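Hookworm platelet inhibitor 1 (Ancylostoma caninum, PDB 4TPV) inhibits platelet aggregation and the adhesion of resting platelets to fibrinogen and collagen, possibly by binding platelet integrins. Local coordinates at residues Thr36-Thr41 against Cys155-Asp160; Val43-Leu48 against His117-Cys122; Glu67-Val72 against Cys135-Glu140; Arg96-Asn101 against Gly145-Glu150. One frame throughout, in Å; residues are numbered along the deposited sequence.

Contact 1 (Thr36-Thr41 against Cys155-Asp160); sequences TSKMRT and CSRCSD
Over one face of the Arg-157 guanidinium group lies CE of Lys-38, displaced toward the rim, while the carboxylate of Asp-160 and a water take up places at the edges. The acid is gripped side-on: Arg-157 NE and NH2 both turn to a single oxygen, Asp-160 OD2, with NE at 2.8 Å from it and the oxygen nearly in the guanidinium plane. Lys-38 NZ reaches the same Asp-160 OD2 at 2.8 Å, on the anti lone pair of that oxygen. The lysine chain, extended beyond CG, carries NZ there and crosses the aspartate at about a right angle. Farther back along the arginine, Ser-37 OG rests 3.5 Å from Arg-157 CD, and the edge water links that hydroxyl to Arg-157 NH1. Beneath the side chains, Arg-157 N gives a hydrogen bond of 2.9 Å to Ser-37 O, and a second water joins Thr-36 O, Met-39 N and Cys-155 N. Arg-157 belongs to a type I turn from Cys-155 to Cys-158, two cysteines joined by disulfides to Cys-167 and Cys-176 respectively. The example illustrates how a small cystine-rich turn is fastened to a neighbouring loop: the shared carboxylate oxygen probably offsets the closeness of two cationic side chains, and its three donors would be expected to keep Asp-160 ionised.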
loop_
_atom_site.group_PDB
_atom_site.type_symbol
_atom_site.label_atom_id
_atom_site.label_comp_id
_atom_site.label_asym_id
_atom_site.label_seq_id
_atom_site.Cartn_x
_atom_site.Cartn_y
_atom_site.Cartn_z
ATOM N N THR A 36 -7.511 6.483 13.319
ATOM C CA THR A 36 -6.845 5.197 13.437
ATOM C C THR A 36 -5.615 5.340 14.336
ATOM O O THR A 36 -4.766 6.197 14.078
ATOM C CB THR A 36 -6.409 4.652 12.057
ATOM O OG1 THR A 36 -5.383 5.494 11.503
ATOM C CG2 THR A 36 -7.599 4.627 11.080
ATOM N N SER A 37 -5.515 4.487 15.357
ATOM C CA SER A 37 -4.539 4.674 16.431
ATOM C C SER A 37 -3.115 4.152 16.193
ATOM O O SER A 37 -2.228 4.469 16.980
ATOM C CB SER A 37 -5.074 4.036 17.709
ATOM O OG SER A 37 -5.347 2.658 17.500
ATOM N N LYS A 38 -2.895 3.348 15.150
ATOM C CA LYS A 38 -1.543 2.842 14.879
ATOM C C LYS A 38 -1.323 2.548 13.394
ATOM O O LYS A 38 -0.872 1.467 12.992
ATOM C CB LYS A 38 -1.257 1.613 15.746
ATOM C CG LYS A 38 -2.286 0.505 15.723
ATOM C CD LYS A 38 -1.782 -0.677 16.553
ATOM C CE LYS A 38 -2.879 -1.706 16.768
ATOM N NZ LYS A 38 -2.378 -2.856 17.595
ATOM N N MET A 39 -1.614 3.554 12.575
ATOM C CA MET A 39 -1.388 3.436 11.139
ATOM C C MET A 39 0.091 3.630 10.873
ATOM O O MET A 39 0.637 4.684 11.158
ATOM C CB MET A 39 -2.208 4.465 10.362
ATOM C CG MET A 39 -2.072 4.319 8.855
ATOM S SD MET A 39 -3.121 3.036 8.159
ATOM C CE MET A 39 -4.775 3.722 8.332
ATOM N N ARG A 40 0.742 2.608 10.327
ATOM C CA ARG A 40 2.183 2.706 10.040
ATOM C C ARG A 40 2.518 3.482 8.767
ATOM O O ARG A 40 1.810 3.434 7.762
ATOM C CB ARG A 40 2.795 1.301 9.953
ATOM C CG ARG A 40 2.750 0.565 11.318
ATOM C CD ARG A 40 3.717 -0.604 11.421
ATOM N NE ARG A 40 5.108 -0.136 11.481
ATOM C CZ ARG A 40 6.105 -0.835 12.009
ATOM N NH1 ARG A 40 5.876 -2.023 12.535
ATOM N NH2 ARG A 40 7.334 -0.332 12.009
ATOM N N THR A 41 3.653 4.168 8.819
ATOM C CA THR A 41 4.258 4.735 7.626
ATOM C C THR A 41 4.751 3.589 6.772
ATOM O O THR A 41 5.411 2.678 7.286
ATOM C CB THR A 41 5.431 5.643 7.963
ATOM O OG1 THR A 41 5.008 6.645 8.888
ATOM C CG2 THR A 41 5.968 6.330 6.703
ATOM N N CYS A 155 -1.557 7.654 16.377
ATOM C CA CYS A 155 -0.286 7.377 17.042
ATOM C C CYS A 155 -0.384 6.943 18.503
ATOM O O CYS A 155 0.629 6.635 19.122
ATOM C CB CYS A 155 0.641 8.592 16.948
ATOM S SG CYS A 155 1.533 8.706 15.383
ATOM N N SER A 156 -1.592 6.854 19.053
ATOM C CA SER A 156 -1.728 6.491 20.450
ATOM C C SER A 156 -1.294 5.051 20.729
ATOM O O SER A 156 -1.055 4.689 21.879
ATOM C CB SER A 156 -3.181 6.706 20.912
ATOM O OG SER A 156 -4.081 5.902 20.166
ATOM N N ARG A 157 -1.193 4.230 19.688
ATOM C CA ARG A 157 -0.811 2.840 19.909
ATOM C C ARG A 157 0.395 2.407 19.071
ATOM O O ARG A 157 0.562 1.227 18.826
ATOM C CB ARG A 157 -2.007 1.912 19.641
ATOM C CG ARG A 157 -3.080 2.013 20.734
ATOM C CD ARG A 157 -4.286 1.136 20.449
ATOM N NE ARG A 157 -3.981 -0.299 20.456
ATOM C CZ ARG A 157 -4.901 -1.253 20.321
ATOM N NH1 ARG A 157 -6.182 -0.929 20.177
ATOM N NH2 ARG A 157 -4.544 -2.529 20.322
ATOM N N CYS A 158 1.229 3.354 18.646
ATOM C CA CYS A 158 2.483 3.012 17.962
ATOM C C CYS A 158 3.332 1.988 18.739
ATOM O O CYS A 158 3.996 1.133 18.151
ATOM C CB CYS A 158 3.318 4.273 17.706
ATOM S SG CYS A 158 2.616 5.365 16.447
ATOM N N SER A 159 3.300 2.062 20.060
ATOM C CA SER A 159 4.141 1.178 20.868
ATOM C C SER A 159 3.699 -0.292 20.810
ATOM O O SER A 159 4.434 -1.177 21.232
ATOM C CB SER A 159 4.179 1.657 22.321
ATOM O OG SER A 159 2.907 1.569 22.931
ATOM N N ASP A 160 2.500 -0.545 20.299
ATOM C CA ASP A 160 2.046 -1.914 20.058
ATOM C C ASP A 160 2.991 -2.668 19.137
ATOM O O ASP A 160 3.050 -3.894 19.178
ATOM C CB ASP A 160 0.647 -1.928 19.438
ATOM C CG ASP A 160 -0.448 -1.667 20.442
ATOM O OD1 ASP A 160 -0.149 -1.328 21.616
ATOM O OD2 ASP A 160 -1.620 -1.784 20.038
HETATM O O HOH W 1 -2.000 6.257 13.835
HETATM O O HOH W 2 -7.092 1.951 19.495
#

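Contact 2 (Val43-Leu48 against His117-Cys122); sequences VYDCTL and HDKLGC
Tyr-44, Leu-120 and Leu-48 give up the most surface here, and each takes part in a different way. The Tyr-44 ring, with CG roughly anti to the backbone N (chi1 -158°), lies with one face against the carbonyl of Leu-120, whose O stands 3.6 Å above the ring plane, offset toward the rim. The phenol oxygen continues along the strand: Cys-122 N donates to Tyr-44 OH at 2.9 Å, an almost straight bond (167°), and Glu-49 is a further partner of that hydroxyl. Between these points Gly-121 CA makes an off-centre CH-pi contact with the ring. Leu-120 crosses the tyrosine at about a right angle, bringing its CD2 to 4.1 Å from Tyr-44 CD1. Its carbonyl does double duty, for Asp-45 N also donates to Leu-120 O at 2.8 Å. Leu-48, from the first turn of helix 46-56, sets CB 3.6 Å from Gly-121 N and presses CD1 on Lys-119 CB at 3.8 Å; the helix start descends close to the strand just where glycine presents no side chain. Asp-45 holds that start as N-cap, its OD1 accepting from Leu-48 N at 2.8 Å through the anti lone pair. Helix 13-34 packs against the side of Tyr-44 and Leu-120. The short strand 43-44, parallel to strand 119-127 (Val-43 beside Lys-119, Tyr-44 beside Leu-120), thus passes through Asp-45 into a capped helix at one margin of the alpha-beta-alpha sandwich characteristic of CAP proteins.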
loop_
_atom_site.group_PDB
_atom_site.type_symbol
_atom_site.label_atom_id
_atom_site.label_comp_id
_atom_site.label_asym_id
_atom_site.label_seq_id
_atom_site.Cartn_x
_atom_site.Cartn_y
_atom_site.Cartn_z
ATOM N N VAL A 43 7.257 2.129 3.883
ATOM C CA VAL A 43 8.565 2.342 3.278
ATOM C C VAL A 43 8.661 1.463 2.040
ATOM O O VAL A 43 8.168 0.339 2.050
ATOM C CB VAL A 43 9.699 2.000 4.265
ATOM C CG1 VAL A 43 11.059 2.013 3.562
ATOM C CG2 VAL A 43 9.657 2.950 5.452
ATOM N N TYR A 44 9.275 1.953 0.968
ATOM C CA TYR A 44 9.423 1.111 -0.222
ATOM C C TYR A 44 10.338 -0.085 0.093
ATOM O O TYR A 44 11.290 0.037 0.856
ATOM C CB TYR A 44 9.975 1.902 -1.407
ATOM C CG TYR A 44 9.640 1.224 -2.715
ATOM C CD1 TYR A 44 8.372 1.354 -3.271
ATOM C CD2 TYR A 44 10.577 0.404 -3.366
ATOM C CE1 TYR A 44 8.036 0.724 -4.437
ATOM C CE2 TYR A 44 10.249 -0.240 -4.544
ATOM C CZ TYR A 44 8.976 -0.078 -5.076
ATOM O OH TYR A 44 8.617 -0.711 -6.237
ATOM N N ASP A 45 10.032 -1.245 -0.483
ATOM C CA ASP A 45 10.790 -2.457 -0.175
ATOM C C ASP A 45 11.127 -3.167 -1.469
ATOM O O ASP A 45 10.232 -3.632 -2.183
ATOM C CB ASP A 45 9.979 -3.374 0.751
ATOM C CG ASP A 45 10.767 -4.580 1.207
ATOM O OD1 ASP A 45 10.878 -5.556 0.429
ATOM O OD2 ASP A 45 11.274 -4.540 2.347
ATOM N N CYS A 46 12.412 -3.195 -1.815
ATOM C CA CYS A 46 12.794 -3.757 -3.111
ATOM C C CYS A 46 12.600 -5.275 -3.165
ATOM O O CYS A 46 12.475 -5.832 -4.245
ATOM C CB CYS A 46 14.230 -3.381 -3.464
ATOM S SG CYS A 46 14.414 -1.603 -3.735
ATOM N N THR A 47 12.546 -5.944 -2.014
ATOM C CA THR A 47 12.195 -7.360 -1.997
ATOM C C THR A 47 10.721 -7.600 -2.382
ATOM O O THR A 47 10.413 -8.514 -3.165
ATOM C CB THR A 47 12.494 -7.964 -0.624
ATOM O OG1 THR A 47 13.921 -7.971 -0.443
ATOM C CG2 THR A 47 11.985 -9.387 -0.551
ATOM N N LEU A 48 9.814 -6.785 -1.851
ATOM C CA LEU A 48 8.422 -6.838 -2.274
ATOM C C LEU A 48 8.263 -6.446 -3.737
ATOM O O LEU A 48 7.390 -6.972 -4.423
ATOM C CB LEU A 48 7.560 -5.929 -1.403
ATOM C CG LEU A 48 7.425 -6.446 0.011
ATOM C CD1 LEU A 48 6.444 -5.558 0.773
ATOM C CD2 LEU A 48 6.943 -7.899 0.014
ATOM N N HIS A 117 0.425 -2.638 7.966
ATOM C CA HIS A 117 1.267 -2.642 6.760
ATOM C C HIS A 117 2.307 -1.525 6.809
ATOM O O HIS A 117 1.952 -0.363 6.978
ATOM C CB HIS A 117 0.428 -2.500 5.484
ATOM C CG HIS A 117 -0.201 -3.776 5.028
ATOM N ND1 HIS A 117 -1.153 -3.819 4.029
ATOM C CD2 HIS A 117 -0.033 -5.053 5.444
ATOM C CE1 HIS A 117 -1.546 -5.068 3.855
ATOM N NE2 HIS A 117 -0.877 -5.838 4.693
ATOM N N ASP A 118 3.587 -1.863 6.624
ATOM C CA ASP A 118 4.619 -0.822 6.676
ATOM C C ASP A 118 5.606 -0.911 5.513
ATOM O O ASP A 118 6.612 -0.209 5.496
ATOM C CB ASP A 118 5.379 -0.880 8.010
ATOM C CG ASP A 118 6.117 -2.190 8.232
ATOM O OD1 ASP A 118 6.200 -3.037 7.327
ATOM O OD2 ASP A 118 6.639 -2.372 9.353
ATOM N N LYS A 119 5.303 -1.770 4.549
ATOM C CA LYS A 119 6.178 -1.958 3.391
ATOM C C LYS A 119 5.342 -2.183 2.133
ATOM O O LYS A 119 4.291 -2.825 2.177
ATOM C CB LYS A 119 7.127 -3.150 3.594
ATOM C CG LYS A 119 8.132 -3.009 4.711
ATOM C CD LYS A 119 8.880 -4.333 4.896
ATOM C CE LYS A 119 10.023 -4.188 5.892
ATOM N NZ LYS A 119 9.543 -3.811 7.255
ATOM N N LEU A 120 5.784 -1.618 1.012
ATOM C CA LEU A 120 5.219 -1.985 -0.282
ATOM C C LEU A 120 6.316 -2.074 -1.334
ATOM O O LEU A 120 7.386 -1.469 -1.199
ATOM C CB LEU A 120 4.146 -0.978 -0.748
ATOM C CG LEU A 120 4.693 0.284 -1.437
ATOM C CD1 LEU A 120 3.560 1.039 -2.132
ATOM C CD2 LEU A 120 5.401 1.183 -0.439
ATOM N N GLY A 121 6.031 -2.832 -2.382
ATOM C CA GLY A 121 6.878 -2.861 -3.563
ATOM C C GLY A 121 5.966 -3.080 -4.741
ATOM O O GLY A 121 4.994 -3.820 -4.626
ATOM N N CYS A 122 6.284 -2.461 -5.879
ATOM C CA CYS A 122 5.360 -2.470 -7.022
ATOM C C CYS A 122 6.030 -2.859 -8.343
ATOM O O CYS A 122 7.253 -2.865 -8.458
ATOM C CB CYS A 122 4.692 -1.101 -7.157
ATOM S SG CYS A 122 3.748 -0.580 -5.693
#

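Contact 3 (Glu67-Val72 against Cys135-Glu140); sequences EENVDV and CQYGPE
Glu-67, Glu-68 and Asn-69 pair with Cys-135, Gln-136 and Tyr-137 as antiparallel strands, the 68-73 strand being outermost in the central sheet of the CAP alpha-beta-alpha sandwich. Asn-69 and Cys-135 form a hydrogen-bonded pair, with Asn-69 N donating to Cys-135 O at 2.9 Å in a nearly linear bond and Cys-135 N answering to Asn-69 O at 3.1 Å. Glu-68 and Gln-136 are the adjoining non-hydrogen-bonded pair, and Tyr-137 N closes the ladder on Glu-67 O at 3.0 Å. That same Glu-67 O sits at the edge of the Tyr-137 ring, 3.4 Å from CD2. Farther along the ring, the Asn-69 amide stands steeply to it, planes 67° apart, with CG 3.5 Å from Tyr-137 CE2. On the opposite face of the sheet, the Glu-68 and Gln-136 side chains cross obliquely, carboxylate and amide planes 65° apart.

A second shell fixes these polar ends. Glu-68 OE2 bonds to Ser-55 of helix 46-56, the Asn-69 amide is held by Asn-108 and Asn-111, and Tyr-137 OH pairs with His-23 of helix 13-34. Several buried polar ends thus find partners on neighbouring helices. Glu-67 bends at chi2 (70°), bringing CD to 3.6 Å from Glu-140 CA; Glu-67 OE2 is hydrogen-bonded to His-117 NE2, Ala-141 N and Lys-142 N.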
loop_
_atom_site.group_PDB
_atom_site.type_symbol
_atom_site.label_atom_id
_atom_site.label_comp_id
_atom_site.label_asym_id
_atom_site.label_seq_id
_atom_site.Cartn_x
_atom_site.Cartn_y
_atom_site.Cartn_z
ATOM N N GLU A 67 -2.138 -10.120 0.207
ATOM C CA GLU A 67 -1.308 -8.913 0.264
ATOM C C GLU A 67 -0.916 -8.365 -1.129
ATOM O O GLU A 67 0.027 -7.588 -1.269
ATOM C CB GLU A 67 -0.047 -9.174 1.107
ATOM C CG GLU A 67 -0.062 -8.522 2.515
ATOM C CD GLU A 67 -1.046 -9.151 3.501
ATOM O OE1 GLU A 67 -1.392 -10.335 3.348
ATOM O OE2 GLU A 67 -1.460 -8.463 4.458
ATOM N N GLU A 68 -1.689 -8.713 -2.145
ATOM C CA GLU A 68 -1.452 -8.191 -3.480
ATOM C C GLU A 68 -2.603 -7.311 -3.984
ATOM O O GLU A 68 -3.782 -7.640 -3.823
ATOM C CB GLU A 68 -1.227 -9.334 -4.451
ATOM C CG GLU A 68 -0.915 -8.869 -5.852
ATOM C CD GLU A 68 -0.514 -10.020 -6.730
ATOM O OE1 GLU A 68 -1.406 -10.758 -7.167
ATOM O OE2 GLU A 68 0.704 -10.206 -6.948
ATOM N N ASN A 69 -2.238 -6.181 -4.588
ATOM C CA ASN A 69 -3.183 -5.344 -5.338
ATOM C C ASN A 69 -2.872 -5.417 -6.829
ATOM O O ASN A 69 -1.696 -5.436 -7.212
ATOM C CB ASN A 69 -3.115 -3.881 -4.878
ATOM C CG ASN A 69 -3.857 -3.621 -3.584
ATOM O OD1 ASN A 69 -4.419 -4.523 -2.975
ATOM N ND2 ASN A 69 -3.853 -2.361 -3.156
ATOM N N VAL A 70 -3.902 -5.455 -7.673
ATOM C CA VAL A 70 -3.715 -5.444 -9.117
ATOM C C VAL A 70 -4.592 -4.392 -9.754
ATOM O O VAL A 70 -5.729 -4.174 -9.316
ATOM C CB VAL A 70 -4.033 -6.826 -9.735
ATOM C CG1 VAL A 70 -3.739 -6.848 -11.247
ATOM C CG2 VAL A 70 -3.241 -7.901 -9.018
ATOM N N ASP A 71 -4.045 -3.720 -10.765
ATOM C CA ASP A 71 -4.839 -2.839 -11.610
ATOM C C ASP A 71 -4.500 -3.087 -13.061
ATOM O O ASP A 71 -3.351 -3.375 -13.381
ATOM C CB ASP A 71 -4.587 -1.385 -11.244
ATOM C CG ASP A 71 -5.583 -0.433 -11.888
ATOM O OD1 ASP A 71 -6.728 -0.843 -12.199
ATOM O OD2 ASP A 71 -5.201 0.740 -12.077
ATOM N N VAL A 72 -5.499 -2.992 -13.936
ATOM C CA VAL A 72 -5.329 -3.291 -15.344
ATOM C C VAL A 72 -5.963 -2.173 -16.171
ATOM O O VAL A 72 -7.139 -1.856 -15.983
ATOM C CB VAL A 72 -5.983 -4.645 -15.737
ATOM C CG1 VAL A 72 -5.829 -4.908 -17.236
ATOM C CG2 VAL A 72 -5.400 -5.788 -14.918
ATOM N N CYS A 135 1.057 -4.150 -6.797
ATOM C CA CYS A 135 1.796 -3.807 -5.599
ATOM C C CYS A 135 1.626 -4.919 -4.573
ATOM O O CYS A 135 0.547 -5.493 -4.429
ATOM C CB CYS A 135 1.334 -2.473 -5.018
ATOM S SG CYS A 135 1.769 -0.993 -5.982
ATOM N N GLN A 136 2.721 -5.220 -3.890
ATOM C CA GLN A 136 2.758 -6.217 -2.840
ATOM C C GLN A 136 3.046 -5.503 -1.531
ATOM O O GLN A 136 3.854 -4.561 -1.480
ATOM C CB GLN A 136 3.835 -7.285 -3.140
ATOM C CG GLN A 136 3.510 -8.149 -4.351
ATOM C CD GLN A 136 2.752 -9.402 -3.982
ATOM O OE1 GLN A 136 2.470 -9.651 -2.806
ATOM N NE2 GLN A 136 2.413 -10.209 -4.990
ATOM N N TYR A 137 2.366 -5.932 -0.473
ATOM C CA TYR A 137 2.475 -5.278 0.820
ATOM C C TYR A 137 2.986 -6.222 1.898
ATOM O O TYR A 137 2.948 -7.460 1.756
ATOM C CB TYR A 137 1.109 -4.701 1.221
ATOM C CG TYR A 137 0.553 -3.758 0.175
ATOM C CD1 TYR A 137 0.922 -2.422 0.149
ATOM C CD2 TYR A 137 -0.300 -4.223 -0.829
ATOM C CE1 TYR A 137 0.425 -1.547 -0.845
ATOM C CE2 TYR A 137 -0.795 -3.363 -1.813
ATOM C CZ TYR A 137 -0.441 -2.022 -1.805
ATOM O OH TYR A 137 -0.945 -1.177 -2.776
ATOM N N GLY A 138 3.468 -5.635 2.991
ATOM C CA GLY A 138 3.914 -6.419 4.135
ATOM C C GLY A 138 3.878 -5.619 5.425
ATOM O O GLY A 138 3.782 -4.395 5.399
ATOM N N PRO A 139 3.910 -6.314 6.573
ATOM C CA PRO A 139 3.913 -7.779 6.641
ATOM C C PRO A 139 2.541 -8.375 6.386
ATOM O O PRO A 139 1.537 -7.665 6.304
ATOM C CB PRO A 139 4.366 -8.074 8.085
ATOM C CG PRO A 139 4.389 -6.751 8.806
ATOM C CD PRO A 139 3.829 -5.695 7.903
ATOM N N GLU A 140 2.488 -9.692 6.250
ATOM C CA GLU A 140 1.211 -10.348 6.001
ATOM C C GLU A 140 0.272 -10.275 7.205
ATOM O O GLU A 140 0.637 -10.634 8.327
ATOM C CB GLU A 140 1.438 -11.805 5.598
ATOM C CG GLU A 140 2.109 -11.969 4.244
ATOM C CD GLU A 140 2.439 -13.422 3.937
ATOM O OE1 GLU A 140 2.240 -14.283 4.824
ATOM O OE2 GLU A 140 2.901 -13.699 2.810
#

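Contact 4 (Arg96-Asn101 against Gly145-Glu150); sequences RGKVYN and GKTIYE
Lys-98, Val-99 and Tyr-100 run beside Gly-145 to Ile-148 as two irregular loops of the CAP domain joined by a single backbone bridge, Val-99 with Thr-147. The tight part is built on main-chain bonds. Ile-148 N meets Lys-98 O at 2.7 Å, Tyr-100 N donates to Lys-146 O at 2.9 Å, and Gly-145 N closes the far end on Tyr-100 O at 2.8 Å. Around these three bonds the packing is close. Ile-148 brings CG1 close to Lys-98 O and to 3.7 Å from Tyr-100 CB, and its side chain continues to Val-113 of helix 107-113. The Tyr-149 ring, turned under the lysine by a chi1 of 55°, receives Lys-98 CB over one face in a CH-pi contact, 3.9 Å from the ring centroid. Phe-30 of helix 13-34 meets the same ring edge-to-face, tying this corner to the domain's helical layer. The carbonyl oxygen of Tyr-149 is buried here without a polar partner in the model.

Toward solvent the contact thins. Lys-98 CD merely runs beside Thr-147 CG2, the two side chains pointing the same way, and Val-99 touches Gly-145 only through CG1. The lysine's ammonium group turns to Glu-151 in a salt bridge, while its link to Glu-150 OE1 passes through a water that it holds weakly. Another water lies in the plane of the Tyr-149 ring, at its edge: it donates to Gly-97 O at 2.8 Å and is hydrogen-bonded to Tyr-149 OH.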
loop_
_atom_site.group_PDB
_atom_site.type_symbol
_atom_site.label_atom_id
_atom_site.label_comp_id
_atom_site.label_asym_id
_atom_site.label_seq_id
_atom_site.Cartn_x
_atom_site.Cartn_y
_atom_site.Cartn_z
ATOM N N ARG A 96 -17.233 -0.670 4.884
ATOM C CA ARG A 96 -18.299 -0.597 5.879
ATOM C C ARG A 96 -17.747 -0.796 7.291
ATOM O O ARG A 96 -18.031 -1.800 7.970
ATOM C CB ARG A 96 -19.378 -1.641 5.581
ATOM C CG ARG A 96 -20.014 -1.497 4.212
ATOM C CD ARG A 96 -20.928 -0.278 4.123
ATOM N NE ARG A 96 -21.638 -0.219 2.843
ATOM C CZ ARG A 96 -21.236 0.491 1.790
ATOM N NH1 ARG A 96 -20.123 1.220 1.847
ATOM N NH2 ARG A 96 -21.957 0.487 0.674
ATOM N N GLY A 97 -16.892 0.130 7.705
ATOM C CA GLY A 97 -16.328 0.098 9.030
ATOM C C GLY A 97 -14.968 -0.573 9.048
ATOM O O GLY A 97 -14.348 -0.794 8.007
ATOM N N LYS A 98 -14.518 -0.912 10.244
ATOM C CA LYS A 98 -13.128 -1.320 10.432
ATOM C C LYS A 98 -12.859 -2.773 10.072
ATOM O O LYS A 98 -11.692 -3.177 9.966
ATOM C CB LYS A 98 -12.697 -1.067 11.879
ATOM C CG LYS A 98 -13.325 -2.017 12.868
ATOM C CD LYS A 98 -12.832 -1.766 14.301
ATOM C CE LYS A 98 -13.516 -0.575 14.943
ATOM N NZ LYS A 98 -13.175 -0.465 16.401
ATOM N N VAL A 99 -13.917 -3.551 9.864
ATOM C CA VAL A 99 -13.738 -4.987 9.619
ATOM C C VAL A 99 -13.713 -5.281 8.134
ATOM O O VAL A 99 -14.609 -4.886 7.398
ATOM C CB VAL A 99 -14.849 -5.839 10.279
ATOM C CG1 VAL A 99 -14.631 -7.326 9.979
ATOM C CG2 VAL A 99 -14.903 -5.600 11.789
ATOM N N TYR A 100 -12.655 -5.954 7.682
ATOM C CA TYR A 100 -12.559 -6.316 6.286
ATOM C C TYR A 100 -13.561 -7.416 5.932
ATOM O O TYR A 100 -13.634 -8.458 6.589
ATOM C CB TYR A 100 -11.130 -6.774 5.947
ATOM C CG TYR A 100 -10.983 -7.170 4.489
ATOM C CD1 TYR A 100 -11.202 -6.242 3.473
ATOM C CD2 TYR A 100 -10.622 -8.458 4.125
ATOM C CE1 TYR A 100 -11.095 -6.585 2.140
ATOM C CE2 TYR A 100 -10.483 -8.810 2.758
ATOM C CZ TYR A 100 -10.729 -7.863 1.777
ATOM O OH TYR A 100 -10.622 -8.167 0.438
ATOM N N ASN A 101 -14.353 -7.163 4.900
ATOM C CA ASN A 101 -15.271 -8.168 4.394
ATOM C C ASN A 101 -14.817 -8.535 2.993
ATOM O O ASN A 101 -14.820 -7.705 2.080
ATOM C CB ASN A 101 -16.713 -7.660 4.409
ATOM C CG ASN A 101 -17.199 -7.302 5.804
ATOM O OD1 ASN A 101 -16.871 -7.967 6.793
ATOM N ND2 ASN A 101 -17.994 -6.242 5.890
ATOM N N GLY A 145 -12.678 -10.920 7.556
ATOM C CA GLY A 145 -13.163 -10.849 8.921
ATOM C C GLY A 145 -12.204 -10.217 9.910
ATOM O O GLY A 145 -12.544 -10.049 11.091
ATOM N N LYS A 146 -11.009 -9.884 9.443
ATOM C CA LYS A 146 -10.006 -9.294 10.325
ATOM C C LYS A 146 -10.149 -7.777 10.367
ATOM O O LYS A 146 -10.686 -7.154 9.446
ATOM C CB LYS A 146 -8.591 -9.700 9.886
ATOM C CG LYS A 146 -8.390 -11.220 9.907
ATOM C CD LYS A 146 -6.978 -11.637 9.499
ATOM C CE LYS A 146 -5.968 -11.243 10.546
ATOM N NZ LYS A 146 -4.611 -11.776 10.216
ATOM N N THR A 147 -9.646 -7.185 11.443
ATOM C CA THR A 147 -9.739 -5.741 11.620
ATOM C C THR A 147 -8.675 -5.028 10.785
ATOM O O THR A 147 -7.473 -5.284 10.953
ATOM C CB THR A 147 -9.590 -5.383 13.111
ATOM O OG1 THR A 147 -10.656 -6.002 13.847
ATOM C CG2 THR A 147 -9.653 -3.864 13.316
ATOM N N ILE A 148 -9.131 -4.163 9.875
ATOM C CA ILE A 148 -8.245 -3.384 9.003
ATOM C C ILE A 148 -7.413 -2.394 9.809
ATOM O O ILE A 148 -6.202 -2.230 9.563
ATOM C CB ILE A 148 -9.040 -2.606 7.926
ATOM C CG1 ILE A 148 -9.981 -3.525 7.152
ATOM C CG2 ILE A 148 -8.070 -1.881 6.964
ATOM C CD1 ILE A 148 -11.074 -2.740 6.381
ATOM N N TYR A 149 -8.064 -1.719 10.755
ATOM C CA TYR A 149 -7.398 -0.718 11.588
ATOM C C TYR A 149 -8.043 -0.641 12.950
ATOM O O TYR A 149 -9.275 -0.757 13.064
ATOM C CB TYR A 149 -7.460 0.662 10.928
ATOM C CG TYR A 149 -8.876 1.088 10.590
ATOM C CD1 TYR A 149 -9.676 1.776 11.515
ATOM C CD2 TYR A 149 -9.414 0.805 9.348
ATOM C CE1 TYR A 149 -10.971 2.143 11.190
ATOM C CE2 TYR A 149 -10.688 1.181 9.008
ATOM C CZ TYR A 149 -11.468 1.856 9.927
ATOM O OH TYR A 149 -12.766 2.234 9.594
ATOM N N GLU A 150 -7.228 -0.440 13.984
ATOM C CA GLU A 150 -7.777 -0.123 15.300
ATOM C C GLU A 150 -8.128 1.359 15.364
ATOM O O GLU A 150 -7.465 2.177 14.739
ATOM C CB GLU A 150 -6.791 -0.486 16.415
ATOM C CG GLU A 150 -6.461 -1.971 16.494
ATOM C CD GLU A 150 -7.669 -2.823 16.853
ATOM O OE1 GLU A 150 -8.605 -2.310 17.509
ATOM O OE2 GLU A 150 -7.683 -4.007 16.473
HETATM O O HOH W 3 -13.458 1.720 7.069
HETATM O O HOH W 4 -10.078 -0.348 17.757
#

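Contact 3 is buried, and contact 2, also near the chain's centre, is partly exposed at its outer edge. They share one sheet: strands 119-127 and 130-138 are neighbours in it, and the Cys-122 to Cys-135 disulfide joins them. Their chemistry is strand pairing, with a capped helix start in contact 2 and buried polar side chains in contact 3. Contacts 1 and 4 lie farther out, each centred about 16 Å from the middle of the chain; contact 1 relies on a salt-bridge network and waters, contact 4 mostly on main-chain bonds and a tyrosine ring. These two also meet, through Ser-37 N and Glu-150 O. Contact 1 reaches contact 2 by Arg-40, beside Asp-118, whereas contact 4 touches neither sheet contact.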